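Uncharacterized protein YLR132C (Kluyveromyces marxianus, PDB 6PFQ) probably acts as a 3'-end exonuclease of U6 snRNA, as a Usb1 member of the 2H phosphodiesterase superfamily. Local coordinates at residues 23-26 and 27-31; 146-150 and 151-155; 192-195 and 196-200. One frame throughout, in Å; residues are numbered along the deposited sequence. Where two conformers were deposited one is given.

Contact 1 of 3, residues 23-26 and 27-31; sequences QQIM and DLVLK
The carboxylate of Asp27 turns one flat face to the backbone carbonyl of Gln23, whose O stands almost directly above Asp27 CG at 3.2 Å. Gln23 O is also nearly as far from OD1 as from OD2, which is how an oxygen over a face, not at an edge, would lie. The first torsion puts the carboxylate there, with Asp27 CG beside its own backbone N and anti to the carbonyl carbon (chi1 -67°). Two acceptors gain no bond from this approach. A hydrogen bond from His49 NE2 and a salt bridge to Arg50, both at OD1, probably offset the crowding of negative oxygens, and His49 NE2 also makes a weak hydrogen bond to Gln23 O. The amide of Gln23 leads off separately, its NE2 bonded to Leu18 O.

Beneath these groups runs an unbroken i to i+4 pattern: three of its four bonds, Asp27 N to Gln23 O, Val29 N to Ile25 O and Leu30 N to Met26 O, measure 2.9 Å. The bond from Leu28 N to Gln24 O is longer, 3.2 Å.

On the buried side, Met26 folds at chi2 and chi3 and brings its methyl CE to 4.0 Å from Leu30 CG, across that side chain one turn on. Ile25 CG2 meets Val29 CG2 at 4.1 Å. With Gln24 on the outer side, Leu28 exposed but reaching Leu193 of helix 191-197, and Ile25, Met26, Val29 and Leu30 buried, the arrangement is that of an amphipathic alpha-helix, here helix 20-39, laid with its apolar face against the rest of the 2H phosphodiesterase fold.

Contact 2 of 3, residues 146-150 and 151-155; sequences QPVGL and NNLHV
Asn152, from the last position of the turn 149-152, reaches back and joins its amide to the backbone of Pro147 and Gly149. From CB the chain enters the crowded position between backbone N and carbonyl carbon (chi1 57°), which places CG 3.8 Å from both Gly149 N and Pro147 O. At the tip the two branches part. OD1 accepts from Gly149 N at 2.9 Å with a nearly straight N-H...O angle of 168°, although the donor stands above the amide carbonyl plane, not on a lone pair. ND2 donates to Pro147 O at 3.0 Å, less straight and with that oxygen tilted from the amide plane. With an alanine here, Gly149 N and Pro147 O would probably lose their side-chain partners, and residues 147-149 would be freer to shift.

The backbone repeats the link: Asn152 N bonds Gly149 O at 2.9 Å, and Leu150 and Asn151 have the helical backbone angles that make 149-152 a type I beta turn. Leu150 CD2 and Leu153 CD1, side by side at 4.0 Å, form its apolar flank, covered by Leu131 of helix 121-137.

Two residues on from Asn152, His154 ND1 donates to Asn152 O at 2.8 Å, with the acceptor in the ring plane. This bond and the stacking of Tyr105 would restrain the rotation of the imidazole. Asn152 and His154 are both UMP-binding residues; no UMP is present in this model, and His154 NE2 instead bonds a glycerol, probably from the crystallisation liquor. The chemistry is consistent with the turn holding Asn152, whose carbonyl in turn would help to position the histidine ring.

Contact 3 of 3, residues 192-195 and 196-200; sequences PLLR and ANLQF
Leu193 and Asn197 cross on the last turn of helix 191-197, where Leu193 CD1 lies 3.6 Å from Asn197 ND2. That same nitrogen, Asn197 ND2, bonds Leu193 O at 2.9 Å, nearly straight (174°), lying in the carbonyl plane on a lone pair; the side chain can do this because CG stays beside its own backbone N (chi1 -75°). The backbone N of Asn197 makes only a weak bond to that oxygen and turns to Leu194 O at 3.0 Å. Leu194 O thus takes two donors, the other being Leu198 N at 2.8 Å. On the buried side, Leu194 CD2 rests 4.2 Å from Leu198 CB, both residues packed against Leu98 and Phe157.

This is a helix C-terminus: Leu198 is the first residue to leave helical geometry and the centre of an inverse gamma turn, which leads the chain into strand 200-202.

The other side, with Ala196 and Gln199, is more exposed to solvent. Arg195 O takes the amide of Gln199, NE2 at 3.0 Å, coming in the carbonyl plane. A water donates to Arg195 O and to Leu198 O, 2.8 Å from each, and bridges them. The guanidinium of Arg195 runs the other way, Pro192 N lying above one face, offset toward its rim, and its NH1 bonded to Gly100 O.

How the contacts relate
Contacts 1 and 3 are neighbours in space although far apart in sequence: their centres lie 11 Å apart, and helix 20-39 packs along helix 191-197. Ile25 CD1 comes within 3.3 Å of Asn197 CG, and Met26 SD lies 3.8 Å from Leu198 CD2. Contact 2 stands apart, its nearest atoms about 8 Å from contact 1 and about 6 Å from contact 3, yet it alone holds UMP-binding residues, Asn152 and His154. Leu30 of contact 1 and Leu194 of contact 3 approach a further UMP-binding residue, Ser156, with side chains about 9 and 10 Å away, so these side chains lie a shell away from Ser156.

Contact 1 of 3, residues 23-26 and 27-31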
ATOM      1  N   GLN A  23     -12.488  -5.335  10.183  1.00 30.63           N
ATOM      2  CA  GLN A  23     -13.384  -4.805   9.155  1.00 32.02           C
ATOM      3  C   GLN A  23     -14.327  -3.758   9.727  1.00 34.79           C
ATOM      4  O   GLN A  23     -14.564  -2.717   9.094  1.00 30.32           O
ATOM      5  CB  GLN A  23     -14.183  -5.946   8.513  1.00 31.59           C
ATOM      6  CG  GLN A  23     -13.321  -6.945   7.762  1.00 36.63           C
ATOM      7  CD  GLN A  23     -14.095  -8.243   7.447  1.00 49.96           C
ATOM      8  OE1 GLN A  23     -15.325  -8.277   7.521  1.00 50.05           O
ATOM      9  NE2 GLN A  23     -13.366  -9.313   7.127  1.00 48.47           N
ATOM     10  N   GLN A  24     -14.874  -4.018  10.930  1.00 31.36           N
ATOM     11  CA  GLN A  24     -15.840  -3.101  11.541  1.00 32.95           C
ATOM     12  C   GLN A  24     -15.177  -1.813  11.977  1.00 33.77           C
ATOM     13  O   GLN A  24     -15.791  -0.736  11.910  1.00 32.31           O
ATOM     14  CB  GLN A  24     -16.504  -3.754  12.758  1.00 39.05           C
ATOM     15  CG  GLN A  24     -17.162  -5.070  12.469  1.00 55.43           C
ATOM     16  CD  GLN A  24     -17.722  -5.710  13.727  1.00 65.10           C
ATOM     17  OE1 GLN A  24     -17.865  -5.053  14.762  1.00 69.45           O
ATOM     18  NE2 GLN A  24     -18.033  -6.993  13.645  1.00 60.37           N
ATOM     19  N   ILE A  25     -13.942  -1.915  12.489  1.00 30.21           N
ATOM     20  CA  ILE A  25     -13.184  -0.709  12.813  1.00 33.19           C
ATOM     21  C   ILE A  25     -12.943   0.105  11.546  1.00 30.48           C
ATOM     22  O   ILE A  25     -13.123   1.327  11.523  1.00 25.69           O
ATOM     23  CB  ILE A  25     -11.883  -1.101  13.539  1.00 30.38           C
ATOM     24  CG1 ILE A  25     -12.271  -1.575  14.953  1.00 31.88           C
ATOM     25  CG2 ILE A  25     -10.884   0.069  13.623  1.00 23.86           C
ATOM     26  CD1 ILE A  25     -11.147  -2.121  15.708  1.00 41.55           C
ATOM     27  N   MET A  26     -12.586  -0.551  10.456  1.00 28.45           N
ATOM     28  CA  MET A  26     -12.314   0.257   9.265  1.00 27.06           C
ATOM     29  C   MET A  26     -13.598   0.882   8.712  1.00 30.80           C
ATOM     30  O   MET A  26     -13.571   2.025   8.240  1.00 27.30           O
ATOM     31  CB  MET A  26     -11.607  -0.584   8.195  1.00 28.60           C
ATOM     32  CG  MET A  26     -10.125  -0.926   8.556  1.00 27.99           C
ATOM     33  SD  MET A  26      -9.190   0.534   9.205  1.00 28.11           S
ATOM     34  CE  MET A  26      -9.494   1.710   7.827  1.00 24.26           C
ATOM     35  N   ASP A  27     -14.739   0.194   8.832  1.00 28.01           N
ATOM     36  CA  ASP A  27     -16.020   0.813   8.483  1.00 28.59           C
ATOM     37  C   ASP A  27     -16.212   2.128   9.242  1.00 29.97           C
ATOM     38  O   ASP A  27     -16.494   3.171   8.643  1.00 31.44           O
ATOM     39  CB  ASP A  27     -17.178  -0.146   8.791  1.00 30.34           C
ATOM     40  CG  ASP A  27     -17.193  -1.381   7.898  1.00 35.97           C
ATOM     41  OD1 ASP A  27     -16.536  -1.397   6.832  1.00 31.57           O
ATOM     42  OD2 ASP A  27     -17.865  -2.373   8.258  1.00 35.23           O
ATOM     43  N   LEU A  28     -16.051   2.120  10.573  0.50 28.81           N
ATOM     44  CA  LEU A  28     -16.355   3.359  11.292  0.50 27.86           C
ATOM     45  C   LEU A  28     -15.280   4.418  11.061  0.50 26.57           C
ATOM     46  O   LEU A  28     -15.599   5.611  10.975  0.50 30.89           O
ATOM     47  CB  LEU A  28     -16.596   3.101  12.802  0.50 28.97           C
ATOM     48  CG  LEU A  28     -15.523   3.059  13.900  0.50 33.02           C
ATOM     49  CD1 LEU A  28     -15.006   4.450  14.345  0.50 33.91           C
ATOM     50  CD2 LEU A  28     -15.997   2.242  15.124  0.50 32.51           C
ATOM     51  N   VAL A  29     -14.011   4.023  10.930  1.00 25.94           N
ATOM     52  CA  VAL A  29     -12.975   5.021  10.664  1.00 24.50           C
ATOM     53  C   VAL A  29     -13.219   5.714   9.326  1.00 27.37           C
ATOM     54  O   VAL A  29     -13.203   6.951   9.238  1.00 28.26           O
ATOM     55  CB  VAL A  29     -11.575   4.376  10.735  1.00 27.14           C
ATOM     56  CG1 VAL A  29     -10.476   5.364  10.238  1.00 24.09           C
ATOM     57  CG2 VAL A  29     -11.304   3.937  12.192  1.00 27.44           C
ATOM     58  N   LEU A  30     -13.470   4.941   8.272  1.00 27.26           N
ATOM     59  CA  LEU A  30     -13.641   5.552   6.954  1.00 24.37           C
ATOM     60  C   LEU A  30     -14.941   6.337   6.871  1.00 26.05           C
ATOM     61  O   LEU A  30     -14.993   7.387   6.212  1.00 27.02           O
ATOM     62  CB  LEU A  30     -13.589   4.468   5.865  1.00 28.01           C
ATOM     63  CG  LEU A  30     -12.176   3.852   5.784  1.00 32.27           C
ATOM     64  CD1 LEU A  30     -12.149   2.600   4.914  1.00 35.51           C
ATOM     65  CD2 LEU A  30     -11.161   4.885   5.318  1.00 35.13           C
ATOM     66  N   LYS A  31     -15.990   5.892   7.575  1.00 27.37           N
ATOM     67  CA  LYS A  31     -17.209   6.696   7.579  1.00 24.93           C
ATOM     68  C   LYS A  31     -16.933   8.058   8.191  1.00 26.84           C
ATOM     69  O   LYS A  31     -17.387   9.090   7.680  1.00 30.63           O
ATOM     70  CB  LYS A  31     -18.345   5.970   8.303  1.00 26.18           C
ATOM     71  CG  LYS A  31     -19.636   6.746   8.220  1.00 32.87           C
ATOM     72  CD  LYS A  31     -20.864   5.905   8.598  1.00 43.80           C
ATOM     73  CE  LYS A  31     -20.712   5.259   9.931  1.00 34.73           C
ATOM     74  NZ  LYS A  31     -22.037   4.592  10.313  1.00 39.19           N
TER

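Contact 2 of 3, residues 146-150 and 151-155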
ATOM      1  N   GLN A 146       7.731   5.991  -9.090  1.00 67.26           N
ATOM      2  CA  GLN A 146       7.126   5.930  -7.760  1.00 55.24           C
ATOM      3  C   GLN A 146       7.875   4.861  -6.975  1.00 45.33           C
ATOM      4  O   GLN A 146       7.387   3.732  -6.801  1.00 42.22           O
ATOM      5  CB  GLN A 146       5.634   5.630  -7.818  1.00 44.90           C
ATOM      6  CG  GLN A 146       4.846   6.678  -8.560  1.00 51.06           C
ATOM      7  CD  GLN A 146       3.409   6.634  -8.170  1.00 44.57           C
ATOM      8  OE1 GLN A 146       2.755   5.603  -8.290  1.00 54.96           O
ATOM      9  NE2 GLN A 146       2.910   7.736  -7.658  1.00 50.92           N
ATOM     10  N   PRO A 147       9.048   5.191  -6.466  1.00 39.06           N
ATOM     11  CA  PRO A 147       9.856   4.181  -5.791  1.00 36.02           C
ATOM     12  C   PRO A 147       9.196   3.740  -4.498  1.00 37.35           C
ATOM     13  O   PRO A 147       8.434   4.478  -3.866  1.00 41.29           O
ATOM     14  CB  PRO A 147      11.171   4.909  -5.521  1.00 40.55           C
ATOM     15  CG  PRO A 147      10.775   6.344  -5.381  1.00 48.92           C
ATOM     16  CD  PRO A 147       9.585   6.554  -6.293  1.00 48.69           C
ATOM     17  N   VAL A 148       9.448   2.489  -4.141  1.00 30.38           N
ATOM     18  CA  VAL A 148       9.018   1.933  -2.872  1.00 31.12           C
ATOM     19  C   VAL A 148      10.264   1.806  -2.021  1.00 35.41           C
ATOM     20  O   VAL A 148      11.276   1.286  -2.499  1.00 33.86           O
ATOM     21  CB  VAL A 148       8.329   0.572  -3.059  1.00 30.22           C
ATOM     22  CG1 VAL A 148       8.183  -0.118  -1.735  1.00 35.95           C
ATOM     23  CG2 VAL A 148       6.991   0.763  -3.759  1.00 35.30           C
ATOM     24  N   GLY A 149      10.208   2.292  -0.781  1.00 30.50           N
ATOM     25  CA  GLY A 149      11.376   2.199   0.070  1.00 32.02           C
ATOM     26  C   GLY A 149      10.999   2.319   1.528  1.00 31.75           C
ATOM     27  O   GLY A 149       9.843   2.564   1.870  1.00 27.22           O
ATOM     28  N   LEU A 150      12.012   2.191   2.392  1.00 31.68           N
ATOM     29  CA  LEU A 150      11.769   2.274   3.828  1.00 29.58           C
ATOM     30  C   LEU A 150      11.050   3.561   4.193  1.00 28.87           C
ATOM     31  O   LEU A 150      10.211   3.579   5.097  1.00 31.15           O
ATOM     32  CB  LEU A 150      13.091   2.200   4.610  1.00 33.09           C
ATOM     33  CG  LEU A 150      13.633   0.800   4.910  1.00 48.63           C
ATOM     34  CD1 LEU A 150      15.006   0.880   5.601  1.00 52.07           C
ATOM     35  CD2 LEU A 150      12.660  -0.006   5.755  1.00 35.53           C
ATOM     36  N   ASN A 151      11.343   4.641   3.481  1.00 28.76           N
ATOM     37  CA  ASN A 151      10.762   5.918   3.837  1.00 26.98           C
ATOM     38  C   ASN A 151       9.275   5.991   3.559  1.00 27.74           C
ATOM     39  O   ASN A 151       8.615   6.861   4.129  1.00 26.37           O
ATOM     40  CB  ASN A 151      11.465   7.029   3.054  1.00 30.77           C
ATOM     41  CG  ASN A 151      11.174   6.952   1.561  1.00 45.36           C
ATOM     42  OD1 ASN A 151      11.206   5.874   0.970  1.00 44.44           O
ATOM     43  ND2 ASN A 151      10.890   8.100   0.946  1.00 52.75           N
ATOM     44  N   ASN A 152       8.712   5.121   2.699  1.00 26.67           N
ATOM     45  CA  ASN A 152       7.296   5.297   2.385  1.00 23.85           C
ATOM     46  C   ASN A 152       6.479   4.021   2.527  1.00 24.04           C
ATOM     47  O   ASN A 152       5.353   3.987   2.042  1.00 21.80           O
ATOM     48  CB  ASN A 152       7.078   5.899   0.982  1.00 21.79           C
ATOM     49  CG  ASN A 152       7.734   5.062  -0.146  1.00 27.54           C
ATOM     50  OD1 ASN A 152       7.809   3.817  -0.074  1.00 24.88           O
ATOM     51  ND2 ASN A 152       8.201   5.755  -1.195  1.00 31.27           N
ATOM     52  N   LEU A 153       6.970   3.004   3.240  1.00 22.33           N
ATOM     53  CA  LEU A 153       6.136   1.824   3.472  1.00 19.79           C
ATOM     54  C   LEU A 153       4.841   2.228   4.142  1.00 23.31           C
ATOM     55  O   LEU A 153       4.869   2.975   5.116  1.00 20.64           O
ATOM     56  CB  LEU A 153       6.844   0.802   4.361  1.00 21.83           C
ATOM     57  CG  LEU A 153       8.055   0.125   3.685  1.00 24.58           C
ATOM     58  CD1 LEU A 153       8.800  -0.706   4.775  1.00 24.76           C
ATOM     59  CD2 LEU A 153       7.563  -0.754   2.512  1.00 25.22           C
ATOM     60  N   HIS A 154       3.712   1.708   3.647  1.00 21.38           N
ATOM     61  CA  HIS A 154       2.415   2.112   4.192  1.00 20.49           C
ATOM     62  C   HIS A 154       1.368   1.041   3.904  1.00 24.67           C
ATOM     63  O   HIS A 154       1.580   0.142   3.096  1.00 22.79           O
ATOM     64  CB  HIS A 154       1.963   3.443   3.580  1.00 19.27           C
ATOM     65  CG  HIS A 154       1.725   3.363   2.098  1.00 18.05           C
ATOM     66  ND1 HIS A 154       2.749   3.438   1.169  1.00 22.51           N
ATOM     67  CD2 HIS A 154       0.574   3.222   1.388  1.00 20.36           C
ATOM     68  CE1 HIS A 154       2.235   3.368  -0.056  1.00 23.16           C
ATOM     69  NE2 HIS A 154       0.926   3.215   0.053  1.00 21.06           N
ATOM     70  N   VAL A 155       0.215   1.157   4.581  1.00 20.19           N
ATOM     71  CA  VAL A 155      -1.003   0.443   4.185  1.00 22.46           C
ATOM     72  C   VAL A 155      -2.026   1.474   3.752  1.00 23.11           C
ATOM     73  O   VAL A 155      -2.320   2.393   4.518  1.00 22.19           O
ATOM     74  CB  VAL A 155      -1.584  -0.381   5.344  1.00 20.68           C
ATOM     75  CG1 VAL A 155      -2.983  -0.986   4.926  1.00 18.31           C
ATOM     76  CG2 VAL A 155      -0.553  -1.433   5.810  1.00 23.15           C
TER

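Contact 3 of 3, residues 192-195 and 196-200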
ATOM      1  N   PRO A 192      -6.044   6.315  16.883  1.00 28.49           N
ATOM      2  CA  PRO A 192      -5.545   5.385  17.915  1.00 28.12           C
ATOM      3  C   PRO A 192      -6.245   4.047  17.868  1.00 32.84           C
ATOM      4  O   PRO A 192      -5.596   3.009  18.045  1.00 28.50           O
ATOM      5  CB  PRO A 192      -5.796   6.134  19.231  1.00 29.00           C
ATOM      6  CG  PRO A 192      -5.672   7.595  18.826  1.00 34.55           C
ATOM      7  CD  PRO A 192      -6.359   7.646  17.438  1.00 28.49           C
ATOM      8  N   LEU A 193      -7.569   4.050  17.639  1.00 28.19           N
ATOM      9  CA  LEU A 193      -8.316   2.805  17.497  1.00 30.26           C
ATOM     10  C   LEU A 193      -7.814   2.002  16.298  1.00 27.34           C
ATOM     11  O   LEU A 193      -7.678   0.775  16.364  1.00 27.40           O
ATOM     12  CB  LEU A 193      -9.807   3.131  17.347  1.00 30.96           C
ATOM     13  CG  LEU A 193     -10.739   1.966  17.014  1.00 29.26           C
ATOM     14  CD1 LEU A 193     -10.990   1.112  18.301  1.00 33.38           C
ATOM     15  CD2 LEU A 193     -12.058   2.468  16.426  1.00 29.61           C
ATOM     16  N   LEU A 194      -7.569   2.677  15.169  1.00 24.40           N
ATOM     17  CA  LEU A 194      -7.074   1.949  14.008  1.00 24.93           C
ATOM     18  C   LEU A 194      -5.710   1.342  14.311  1.00 28.72           C
ATOM     19  O   LEU A 194      -5.492   0.138  14.091  1.00 26.59           O
ATOM     20  CB  LEU A 194      -7.019   2.888  12.796  1.00 25.18           C
ATOM     21  CG  LEU A 194      -6.503   2.306  11.486  1.00 25.56           C
ATOM     22  CD1 LEU A 194      -7.022   3.168  10.332  1.00 26.85           C
ATOM     23  CD2 LEU A 194      -4.958   2.318  11.459  1.00 28.41           C
ATOM     24  N   ARG A 195      -4.764   2.164  14.802  1.00 25.66           N
ATOM     25  CA  ARG A 195      -3.408   1.637  15.021  1.00 28.82           C
ATOM     26  C   ARG A 195      -3.411   0.502  16.047  1.00 29.11           C
ATOM     27  O   ARG A 195      -2.618  -0.435  15.939  1.00 28.09           O
ATOM     28  CB  ARG A 195      -2.453   2.743  15.492  1.00 27.25           C
ATOM     29  CG  ARG A 195      -2.216   3.844  14.410  1.00 28.84           C
ATOM     30  CD  ARG A 195      -1.124   4.837  14.833  1.00 27.59           C
ATOM     31  NE  ARG A 195      -1.499   5.520  16.059  1.00 26.81           N
ATOM     32  CZ  ARG A 195      -1.902   6.785  16.161  1.00 28.73           C
ATOM     33  NH1 ARG A 195      -1.974   7.561  15.107  1.00 26.56           N
ATOM     34  NH2 ARG A 195      -2.239   7.275  17.350  1.00 35.65           N
ATOM     35  N   ALA A 196      -4.292   0.556  17.048  1.00 25.20           N
ATOM     36  CA  ALA A 196      -4.259  -0.510  18.046  1.00 28.24           C
ATOM     37  C   ALA A 196      -4.743  -1.830  17.455  1.00 34.88           C
ATOM     38  O   ALA A 196      -4.338  -2.904  17.907  1.00 36.85           O
ATOM     39  CB  ALA A 196      -5.103  -0.116  19.273  1.00 30.18           C
ATOM     40  N   ASN A 197      -5.597  -1.784  16.441  1.00 31.19           N
ATOM     41  CA  ASN A 197      -6.268  -2.994  15.987  1.00 33.64           C
ATOM     42  C   ASN A 197      -5.829  -3.511  14.622  1.00 33.72           C
ATOM     43  O   ASN A 197      -6.031  -4.701  14.337  1.00 29.67           O
ATOM     44  CB  ASN A 197      -7.768  -2.736  15.937  1.00 31.65           C
ATOM     45  CG  ASN A 197      -8.368  -2.724  17.304  1.00 39.79           C
ATOM     46  OD1 ASN A 197      -8.662  -3.780  17.845  1.00 39.43           O
ATOM     47  ND2 ASN A 197      -8.511  -1.534  17.897  1.00 32.11           N
ATOM     48  N   LEU A 198      -5.298  -2.645  13.761  1.00 27.79           N
ATOM     49  CA  LEU A 198      -4.920  -3.032  12.398  1.00 26.43           C
ATOM     50  C   LEU A 198      -3.456  -3.473  12.425  1.00 32.75           C
ATOM     51  O   LEU A 198      -2.525  -2.779  11.986  1.00 27.05           O
ATOM     52  CB  LEU A 198      -5.186  -1.877  11.414  1.00 21.60           C
ATOM     53  CG  LEU A 198      -6.618  -1.857  10.799  1.00 26.48           C
ATOM     54  CD1 LEU A 198      -6.843  -3.081   9.888  1.00 26.37           C
ATOM     55  CD2 LEU A 198      -7.729  -1.766  11.864  1.00 23.79           C
ATOM     56  N   GLN A 199      -3.253  -4.634  13.047  1.00 28.04           N
ATOM     57  CA  GLN A 199      -1.943  -5.252  13.136  1.00 25.40           C
ATOM     58  C   GLN A 199      -2.038  -6.685  12.621  1.00 34.39           C
ATOM     59  O   GLN A 199      -3.087  -7.330  12.737  1.00 32.20           O
ATOM     60  CB  GLN A 199      -1.394  -5.238  14.569  1.00 28.76           C
ATOM     61  CG  GLN A 199      -1.511  -3.856  15.206  1.00 37.75           C
ATOM     62  CD  GLN A 199      -0.718  -3.725  16.484  1.00 41.12           C
ATOM     63  OE1 GLN A 199       0.102  -4.584  16.807  1.00 37.20           O
ATOM     64  NE2 GLN A 199      -0.951  -2.630  17.219  1.00 37.15           N
ATOM     65  N   PHE A 200      -0.939  -7.151  12.026  1.00 30.49           N
ATOM     66  CA  PHE A 200      -0.898  -8.407  11.295  1.00 32.16           C
ATOM     67  C   PHE A 200       0.474  -9.057  11.470  1.00 32.62           C
ATOM     68  O   PHE A 200       1.478  -8.391  11.736  1.00 27.88           O
ATOM     69  CB  PHE A 200      -1.181  -8.196   9.792  1.00 29.98           C
ATOM     70  CG  PHE A 200      -2.428  -7.412   9.510  1.00 32.86           C
ATOM     71  CD1 PHE A 200      -2.395  -6.029   9.458  1.00 29.64           C
ATOM     72  CD2 PHE A 200      -3.631  -8.059   9.280  1.00 30.63           C
ATOM     73  CE1 PHE A 200      -3.544  -5.295   9.208  1.00 26.73           C
ATOM     74  CE2 PHE A 200      -4.790  -7.325   9.034  1.00 30.32           C
ATOM     75  CZ  PHE A 200      -4.741  -5.946   9.000  1.00 30.25           C
TER
HETATM   76  O   HOH W   1      -1.269  -0.866  13.544  1.00 26.14           O